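Local structure of protein argonaute (Marinitoga piezophila, 5I4A) at residues L86-K89 with T90-Y94; I53-D57 with I58-I62; A33-L36 with S37-N40. The protein cuts single-stranded DNA targets, guided by short RNAs with a 5'-hydroxyl end, and may defend the cell against mobile genetic elements. All coordinates share one frame; numbering follows the deposited sequence.

Overall arrangement
All three contacts lie in the N-terminal domain and are local. Along the chain contact 3 comes first, then contact 2, then contact 1. Contact 3 is in helix 29-40 and contact 1 in helix 84-101. Contact 2 is where strand 51-56 of a four-stranded antiparallel sheet turns into the following loop. It touches both of the others. Its centre is about 11 Å from that of contact 1 and about 14 Å from that of contact 3. Contacts 1 and 3 have centres about 17 Å apart and do not touch. Contact 1 grips the RNA at one nucleotide, and contact 3 approaches another loosely through an arginine.

Contact 1 of 3, residues L86-K89 with T90-Y94; sequences LFVK and TLYKY. With nucleotides of chain B.
Thr90 holds the carbonyl oxygen of Leu86, one helical turn back, with two bonds. Its backbone N donates to Leu86 O at 2.9 Å. Its hydroxyl OG1 donates to the same Leu86 O at 2.6 Å, from the opposite face of the carbonyl plane. The hydroxyl can do this because OG1 stands beside its own backbone N (chi1 -53°) and so faces the preceding turn. Thr90 also packs on Pro56 and Ile17 of the neighbouring sheet.

Lys89 follows the regular helix pattern, its O accepting Lys93 N. Lys89 CG comes 4.0 Å from N3 of A11 of chain B. Lys93 bends at chi3, and its CG lies 3.7 Å from C2 of A11 of chain B. Lys89 NZ and Lys93 NZ stay 5.4 Å apart, and the latter is bonded to Lys43 O.

Val88 and Tyr92 run side by side on the next face of the helix. Val88 CG1 rests 3.7 Å from Tyr92 CD2. One face of the Tyr92 ring is taken by the A11 base of chain B, whose N7 sits 3.4 Å above the plane over the ring centre. The ring end reaches the phosphate, where Tyr92 OH donates to OP2 of A11 of chain B at 3.2 Å. The same OH is bonded to Ile137 N. With an alanine in place of this tyrosine, the adenine would probably lose the ring on one face, and OP2 and Ile137 N their partner.

Helix 84-101 thus has two chemical sides. One buries a hydroxyl whose hydrogen bond is met within the helix. The other offers the nucleotide an aromatic face, a phenol and the aliphatic stems of two lysines, with Lys93 NZ turned to a protein carbonyl.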
loop_
_atom_site.group_PDB
_atom_site.type_symbol
_atom_site.label_atom_id
_atom_site.label_comp_id
_atom_site.label_asym_id
_atom_site.label_seq_id
_atom_site.Cartn_x
_atom_site.Cartn_y
_atom_site.Cartn_z
ATOM N N LEU A 86 -17.158 -16.435 12.059
ATOM C CA LEU A 86 -18.336 -15.935 12.760
ATOM C C LEU A 86 -17.954 -15.282 14.080
ATOM O O LEU A 86 -18.497 -14.230 14.443
ATOM C CB LEU A 86 -19.332 -17.069 12.993
ATOM C CG LEU A 86 -20.619 -16.736 13.752
ATOM C CD1 LEU A 86 -21.345 -15.577 13.093
ATOM C CD2 LEU A 86 -21.520 -17.958 13.832
ATOM N N PHE A 87 -17.018 -15.890 14.815
ATOM C CA PHE A 87 -16.567 -15.293 16.066
ATOM C C PHE A 87 -15.918 -13.936 15.825
ATOM O O PHE A 87 -16.185 -12.974 16.556
ATOM C CB PHE A 87 -15.594 -16.237 16.777
ATOM C CG PHE A 87 -15.042 -15.687 18.063
ATOM C CD1 PHE A 87 -15.743 -15.832 19.247
ATOM C CD2 PHE A 87 -13.826 -15.023 18.088
ATOM C CE1 PHE A 87 -15.242 -15.324 20.430
ATOM C CE2 PHE A 87 -13.319 -14.515 19.269
ATOM C CZ PHE A 87 -14.029 -14.664 20.439
ATOM N N VAL A 88 -15.070 -13.838 14.800
ATOM C CA VAL A 88 -14.380 -12.584 14.511
ATOM C C VAL A 88 -15.369 -11.529 14.029
ATOM O O VAL A 88 -15.327 -10.370 14.459
ATOM C CB VAL A 88 -13.257 -12.817 13.483
ATOM C CG1 VAL A 88 -12.655 -11.491 13.032
ATOM C CG2 VAL A 88 -12.182 -13.720 14.067
ATOM N N LYS A 89 -16.270 -11.916 13.124
ATOM C CA LYS A 89 -17.297 -10.993 12.654
ATOM C C LYS A 89 -18.131 -10.470 13.818
ATOM O O LYS A 89 -18.386 -9.265 13.927
ATOM C CB LYS A 89 -18.184 -11.689 11.624
ATOM C CG LYS A 89 -19.470 -10.953 11.299
ATOM C CD LYS A 89 -20.378 -11.812 10.436
ATOM C CE LYS A 89 -21.684 -11.101 10.121
ATOM N NZ LYS A 89 -22.562 -11.937 9.257
ATOM N N THR A 90 -18.550 -11.372 14.708
ATOM C CA THR A 90 -19.363 -10.975 15.854
ATOM C C THR A 90 -18.595 -10.042 16.780
ATOM O O THR A 90 -19.145 -9.048 17.270
ATOM C CB THR A 90 -19.826 -12.215 16.613
ATOM O OG1 THR A 90 -20.467 -13.120 15.704
ATOM C CG2 THR A 90 -20.799 -11.833 17.716
ATOM N N LEU A 91 -17.322 -10.347 17.036
ATOM C CA LEU A 91 -16.520 -9.508 17.920
ATOM C C LEU A 91 -16.306 -8.122 17.320
ATOM O O LEU A 91 -16.343 -7.114 18.036
ATOM C CB LEU A 91 -15.184 -10.191 18.203
ATOM C CG LEU A 91 -14.301 -9.642 19.321
ATOM C CD1 LEU A 91 -15.066 -9.566 20.627
ATOM C CD2 LEU A 91 -13.075 -10.523 19.474
ATOM N N TYR A 92 -16.086 -8.053 16.003
ATOM C CA TYR A 92 -15.953 -6.762 15.331
ATOM C C TYR A 92 -17.214 -5.923 15.494
ATOM O O TYR A 92 -17.146 -4.731 15.818
ATOM C CB TYR A 92 -15.640 -6.976 13.850
ATOM C CG TYR A 92 -14.170 -6.902 13.506
ATOM C CD1 TYR A 92 -13.408 -5.794 13.855
ATOM C CD2 TYR A 92 -13.544 -7.942 12.834
ATOM C CE1 TYR A 92 -12.063 -5.724 13.540
ATOM C CE2 TYR A 92 -12.202 -7.881 12.515
ATOM C CZ TYR A 92 -11.465 -6.771 12.867
ATOM O OH TYR A 92 -10.128 -6.713 12.551
ATOM N N LYS A 93 -18.380 -6.531 15.264
ATOM C CA LYS A 93 -19.633 -5.804 15.427
ATOM C C LYS A 93 -19.855 -5.399 16.875
ATOM O O LYS A 93 -20.416 -4.330 17.144
ATOM C CB LYS A 93 -20.801 -6.653 14.925
ATOM C CG LYS A 93 -20.733 -6.984 13.440
ATOM C CD LYS A 93 -21.810 -7.982 13.046
ATOM C CE LYS A 93 -23.201 -7.434 13.314
ATOM N NZ LYS A 93 -24.251 -8.431 12.968
ATOM N N TYR A 94 -19.413 -6.230 17.819
ATOM C CA TYR A 94 -19.592 -5.899 19.227
ATOM C C TYR A 94 -18.712 -4.724 19.634
ATOM O O TYR A 94 -19.132 -3.872 20.426
ATOM C CB TYR A 94 -19.296 -7.116 20.099
ATOM C CG TYR A 94 -19.503 -6.837 21.564
ATOM C CD1 TYR A 94 -20.740 -6.423 22.034
ATOM C CD2 TYR A 94 -18.466 -6.974 22.474
ATOM C CE1 TYR A 94 -20.942 -6.157 23.369
ATOM C CE2 TYR A 94 -18.659 -6.710 23.816
ATOM C CZ TYR A 94 -19.900 -6.301 24.256
ATOM O OH TYR A 94 -20.108 -6.036 25.587
ATOM P P A B 11 -10.334 -7.818 8.961
ATOM O OP1 A B 11 -10.603 -6.383 9.228
ATOM O OP2 A B 11 -9.830 -8.692 10.051
ATOM O "O5'" A B 11 -11.678 -8.446 8.389
ATOM C "C5'" A B 11 -11.852 -9.850 8.294
ATOM C "C4'" A B 11 -13.308 -10.194 8.151
ATOM O "O4'" A B 11 -13.987 -9.894 9.399
ATOM C "C3'" A B 11 -14.048 -9.376 7.101
ATOM O "O3'" A B 11 -13.942 -9.895 5.779
ATOM C "C2'" A B 11 -15.472 -9.320 7.642
ATOM O "O2'" A B 11 -16.189 -10.512 7.350
ATOM C "C1'" A B 11 -15.221 -9.261 9.144
ATOM N N9 A B 11 -15.130 -7.871 9.624
ATOM C C8 A B 11 -14.042 -7.028 9.657
ATOM N N7 A B 11 -14.309 -5.843 10.156
ATOM C C5 A B 11 -15.665 -5.922 10.466
ATOM C C6 A B 11 -16.575 -5.011 11.027
ATOM N N6 A B 11 -16.249 -3.765 11.401
ATOM N N1 A B 11 -17.847 -5.425 11.195
ATOM C C2 A B 11 -18.193 -6.667 10.831
ATOM N N3 A B 11 -17.432 -7.612 10.293
ATOM C C4 A B 11 -16.174 -7.164 10.140
#

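Contact 2 of 3, residues I53-D57 with I58-I62; sequences IEIPD and IDFQI
Ile53 reaches across to Phe60 and Ile62 with both of its branches. CG1 is anti to the backbone N (chi1 -176°) and the chain is extended, which sends CD1 out to Phe60 CZ at 4.2 Å. The short branch, CG2, lies 4.4 Å from Ile62 CD1. Glu54 faces the other way and forms a salt bridge with Arg19.

Ile55 makes the closer approach to the aromatic ring. Its CG2 sits over one face of Phe60, 3.9 Å from the centroid and 18° off the ring normal, offset toward the rim. This is a CH-pi contact. The longer branch lies between the backbone N and the carbonyl carbon (chi1 58°). That brings CD1 to the base of the ring, 3.8 Å from Phe60 CB. The two isoleucines therefore meet Phe60 at different places, Ile55 over a face and Ile53 near CZ. Outside the two segments, Phe42 meets the same ring edge-to-face.

Pro56 closes the strand. Its CB packs on Ile58 CG1 at 3.6 Å, and beyond it lies Thr90 of helix 84-101. Its carbonyl turns to the loop, and Ile58 N makes a weak hydrogen bond to Pro56 O at 2.8 Å. Asp57 stands between them.

The chain reverses here: residues 53-57 and 58-62 run 148° apart. The tight bend is an inverse gamma turn centred on Asp57, leading from strand 51-56 into a loop that folds back over isoleucine side chains of that strand.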
loop_
_atom_site.group_PDB
_atom_site.type_symbol
_atom_site.label_atom_id
_atom_site.label_comp_id
_atom_site.label_asym_id
_atom_site.label_seq_id
_atom_site.Cartn_x
_atom_site.Cartn_y
_atom_site.Cartn_z
ATOM N N ILE A 53 -30.027 -12.254 16.140
ATOM C CA ILE A 53 -28.813 -11.501 16.427
ATOM C C ILE A 53 -27.761 -12.470 16.949
ATOM O O ILE A 53 -28.062 -13.356 17.757
ATOM C CB ILE A 53 -29.074 -10.358 17.433
ATOM C CG1 ILE A 53 -27.808 -9.523 17.642
ATOM C CG2 ILE A 53 -29.598 -10.899 18.765
ATOM C CD1 ILE A 53 -27.985 -8.390 18.630
ATOM N N GLU A 54 -26.530 -12.313 16.473
ATOM C CA GLU A 54 -25.398 -13.119 16.912
ATOM C C GLU A 54 -24.494 -12.244 17.770
ATOM O O GLU A 54 -24.005 -11.208 17.305
ATOM C CB GLU A 54 -24.644 -13.694 15.713
ATOM C CG GLU A 54 -25.436 -14.754 14.963
ATOM C CD GLU A 54 -25.025 -14.893 13.510
ATOM O OE1 GLU A 54 -24.251 -14.044 13.021
ATOM O OE2 GLU A 54 -25.484 -15.851 12.854
ATOM N N ILE A 55 -24.285 -12.655 19.017
ATOM C CA ILE A 55 -23.584 -11.829 19.998
ATOM C C ILE A 55 -22.510 -12.671 20.675
ATOM O O ILE A 55 -22.558 -13.911 20.646
ATOM C CB ILE A 55 -24.555 -11.245 21.052
ATOM C CG1 ILE A 55 -25.291 -12.371 21.781
ATOM C CG2 ILE A 55 -25.524 -10.271 20.410
ATOM C CD1 ILE A 55 -25.934 -11.939 23.082
ATOM N N PRO A 56 -21.525 -12.025 21.297
ATOM C CA PRO A 56 -20.609 -12.764 22.169
ATOM C C PRO A 56 -21.353 -13.283 23.388
ATOM O O PRO A 56 -22.402 -12.765 23.776
ATOM C CB PRO A 56 -19.556 -11.721 22.566
ATOM C CG PRO A 56 -19.740 -10.575 21.614
ATOM C CD PRO A 56 -21.182 -10.595 21.223
ATOM N N ASP A 57 -20.794 -14.328 23.998
ATOM C CA ASP A 57 -21.403 -14.939 25.178
ATOM C C ASP A 57 -21.094 -14.110 26.425
ATOM O O ASP A 57 -20.433 -14.549 27.367
ATOM C CB ASP A 57 -20.933 -16.378 25.337
ATOM C CG ASP A 57 -21.679 -17.114 26.431
ATOM O OD1 ASP A 57 -22.817 -16.706 26.747
ATOM O OD2 ASP A 57 -21.130 -18.096 26.974
ATOM N N ILE A 58 -21.591 -12.875 26.410
ATOM C CA ILE A 58 -21.422 -11.935 27.507
ATOM C C ILE A 58 -22.769 -11.284 27.786
ATOM O O ILE A 58 -23.734 -11.457 27.040
ATOM C CB ILE A 58 -20.344 -10.869 27.207
ATOM C CG1 ILE A 58 -20.488 -10.330 25.779
ATOM C CG2 ILE A 58 -18.953 -11.450 27.419
ATOM C CD1 ILE A 58 -21.418 -9.138 25.640
ATOM N N ASP A 59 -22.826 -10.531 28.881
ATOM C CA ASP A 59 -24.046 -9.808 29.209
ATOM C C ASP A 59 -24.314 -8.753 28.146
ATOM O O ASP A 59 -23.474 -7.885 27.888
ATOM C CB ASP A 59 -23.941 -9.166 30.588
ATOM C CG ASP A 59 -25.300 -8.869 31.191
ATOM O OD1 ASP A 59 -26.103 -9.814 31.344
ATOM O OD2 ASP A 59 -25.571 -7.688 31.496
ATOM N N PHE A 60 -25.487 -8.840 27.523
ATOM C CA PHE A 60 -25.841 -8.008 26.376
ATOM C C PHE A 60 -27.304 -7.613 26.558
ATOM O O PHE A 60 -28.205 -8.414 26.290
ATOM C CB PHE A 60 -25.614 -8.763 25.070
ATOM C CG PHE A 60 -25.687 -7.902 23.837
ATOM C CD1 PHE A 60 -26.875 -7.297 23.462
ATOM C CD2 PHE A 60 -24.573 -7.724 23.035
ATOM C CE1 PHE A 60 -26.945 -6.514 22.327
ATOM C CE2 PHE A 60 -24.639 -6.944 21.896
ATOM C CZ PHE A 60 -25.830 -6.338 21.543
ATOM N N GLN A 61 -27.534 -6.383 27.008
ATOM C CA GLN A 61 -28.882 -5.891 27.274
ATOM C C GLN A 61 -29.428 -5.250 26.002
ATOM O O GLN A 61 -28.942 -4.202 25.565
ATOM C CB GLN A 61 -28.870 -4.904 28.436
ATOM C CG GLN A 61 -28.321 -5.481 29.737
ATOM C CD GLN A 61 -29.303 -6.404 30.438
ATOM O OE1 GLN A 61 -29.419 -7.583 30.100
ATOM N NE2 GLN A 61 -30.014 -5.869 31.425
ATOM N N ILE A 62 -30.444 -5.877 25.413
ATOM C CA ILE A 62 -31.006 -5.413 24.149
ATOM C C ILE A 62 -32.027 -4.311 24.407
ATOM O O ILE A 62 -32.752 -4.316 25.409
ATOM C CB ILE A 62 -31.618 -6.596 23.372
ATOM C CG1 ILE A 62 -30.538 -7.633 23.061
ATOM C CG2 ILE A 62 -32.279 -6.128 22.080
ATOM C CD1 ILE A 62 -31.054 -8.859 22.339
#

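Contact 3 of 3, residues A33-L36 with S37-N40; sequences ARNL and SRVN. With nucleotides of chain B.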
loop_
_atom_site.group_PDB
_atom_site.type_symbol
_atom_site.label_atom_id
_atom_site.label_comp_id
_atom_site.label_asym_id
_atom_site.label_seq_id
_atom_site.Cartn_x
_atom_site.Cartn_y
_atom_site.Cartn_z
ATOM N N ALA A 33 -35.985 -5.976 12.030
ATOM C CA ALA A 33 -34.539 -6.095 12.192
ATOM C C ALA A 33 -33.848 -4.743 12.054
ATOM O O ALA A 33 -32.884 -4.454 12.772
ATOM C CB ALA A 33 -33.981 -7.092 11.177
ATOM N N ARG A 34 -34.327 -3.898 11.137
ATOM C CA ARG A 34 -33.689 -2.602 10.926
ATOM C C ARG A 34 -33.853 -1.697 12.141
ATOM O O ARG A 34 -32.898 -1.034 12.564
ATOM C CB ARG A 34 -34.262 -1.928 9.681
ATOM C CG ARG A 34 -33.770 -0.505 9.473
ATOM C CD ARG A 34 -32.747 -0.424 8.352
ATOM N NE ARG A 34 -33.199 0.442 7.266
ATOM C CZ ARG A 34 -32.602 1.576 6.913
ATOM N NH1 ARG A 34 -31.511 1.982 7.549
ATOM N NH2 ARG A 34 -33.089 2.297 5.911
ATOM N N ASN A 35 -35.056 -1.654 12.718
ATOM C CA ASN A 35 -35.270 -0.835 13.907
ATOM C C ASN A 35 -34.467 -1.362 15.090
ATOM O O ASN A 35 -33.933 -0.578 15.883
ATOM C CB ASN A 35 -36.758 -0.775 14.248
ATOM C CG ASN A 35 -37.592 -0.204 13.116
ATOM O OD1 ASN A 35 -37.056 0.351 12.155
ATOM N ND2 ASN A 35 -38.908 -0.332 13.227
ATOM N N LEU A 36 -34.367 -2.686 15.223
ATOM C CA LEU A 36 -33.564 -3.261 16.297
ATOM C C LEU A 36 -32.087 -2.936 16.116
ATOM O O LEU A 36 -31.380 -2.660 17.092
ATOM C CB LEU A 36 -33.780 -4.771 16.364
ATOM C CG LEU A 36 -35.164 -5.194 16.856
ATOM C CD1 LEU A 36 -35.315 -6.704 16.814
ATOM C CD2 LEU A 36 -35.403 -4.661 18.261
ATOM N N SER A 37 -31.603 -2.964 14.871
ATOM C CA SER A 37 -30.213 -2.610 14.608
ATOM C C SER A 37 -29.938 -1.158 14.977
ATOM O O SER A 37 -28.900 -0.844 15.571
ATOM C CB SER A 37 -29.880 -2.856 13.136
ATOM O OG SER A 37 -30.282 -4.149 12.718
ATOM N N ARG A 38 -30.869 -0.262 14.642
ATOM C CA ARG A 38 -30.652 1.165 14.852
ATOM C C ARG A 38 -30.531 1.502 16.333
ATOM O O ARG A 38 -29.654 2.277 16.731
ATOM C CB ARG A 38 -31.797 1.954 14.215
ATOM C CG ARG A 38 -31.500 3.419 13.968
ATOM C CD ARG A 38 -32.758 4.159 13.541
ATOM N NE ARG A 38 -33.469 4.705 14.692
ATOM C CZ ARG A 38 -34.398 4.054 15.383
ATOM N NH1 ARG A 38 -34.751 2.821 15.047
ATOM N NH2 ARG A 38 -34.975 4.639 16.416
ATOM N N VAL A 39 -31.401 0.929 17.166
ATOM C CA VAL A 39 -31.416 1.288 18.581
ATOM C C VAL A 39 -30.342 0.564 19.384
ATOM O O VAL A 39 -29.992 1.017 20.481
ATOM C CB VAL A 39 -32.798 1.016 19.197
ATOM C CG1 VAL A 39 -33.857 1.869 18.515
ATOM C CG2 VAL A 39 -33.146 -0.456 19.085
ATOM N N ASN A 40 -29.807 -0.546 18.879
ATOM C CA ASN A 40 -28.764 -1.283 19.577
ATOM C C ASN A 40 -27.374 -1.035 19.008
ATOM O O ASN A 40 -26.400 -1.563 19.553
ATOM C CB ASN A 40 -29.065 -2.786 19.551
ATOM C CG ASN A 40 -30.209 -3.172 20.468
ATOM O OD1 ASN A 40 -30.000 -3.473 21.643
ATOM N ND2 ASN A 40 -31.424 -3.171 19.934
ATOM P P U B 21 -32.088 6.640 6.517
ATOM O OP1 U B 21 -33.088 7.741 6.631
ATOM O OP2 U B 21 -32.295 5.433 7.349
ATOM O "O5'" U B 21 -31.923 6.118 5.013
ATOM C "C5'" U B 21 -32.302 6.923 3.890
ATOM C "C4'" U B 21 -31.633 8.278 3.951
ATOM O "O4'" U B 21 -30.286 8.188 3.418
ATOM C "C3'" U B 21 -32.313 9.462 3.240
ATOM O "O3'" U B 21 -32.683 10.482 4.169
ATOM C "C2'" U B 21 -31.226 10.032 2.315
ATOM O "O2'" U B 21 -31.151 11.445 2.328
ATOM C "C1'" U B 21 -29.934 9.424 2.856
ATOM N N1 U B 21 -28.925 9.237 1.798
ATOM C C2 U B 21 -28.042 10.288 1.593
ATOM O O2 U B 21 -28.034 11.301 2.242
ATOM N N3 U B 21 -27.125 10.152 0.599
ATOM C C4 U B 21 -27.002 9.068 -0.226
ATOM O O4 U B 21 -26.123 9.080 -1.083
ATOM C C5 U B 21 -27.939 8.009 0.009
ATOM C C6 U B 21 -28.856 8.125 0.986
#
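The last turns of helix 29-40, in the N-terminal domain, carry two bonds from side chains back onto the helix backbone: Ser37 to Ala33 and Asn40 to Leu36. Ala33 O accepts Ser37 N at 2.9 Å and Ser37 OG at 2.6 Å, the hydroxyl from above the opposite face of that carbonyl. With OG anti to the carbonyl carbon (chi1 -50°), the hydroxyl folds back along the helix onto Ala33 O. It is also bonded to Phe44 N.

At the helix end, Leu36 O accepts from Asn40 N at 3.2 Å. It also accepts from Asn40 ND2 at 2.9 Å, in a nearly straight bond (166°) in the amide plane. ND2 also bonds Thr63 O, so two bonds fix the rotation of the amide and tie the helix end to a loop.

The Arg34 chain bends at chi2 and chi3, and its guanidinium reaches the RNA. NH1 and NH2 each lie 3.5 Å from OP2 of U21 of chain B, a loose approach. NH1 makes a weak hydrogen bond to a further RNA phosphate.

Ala33 and Leu36 pack on Val51 of strand 51-56 and on Phe44. Asn40 O accepts from Lys97 NZ, linking this helix to helix 84-101.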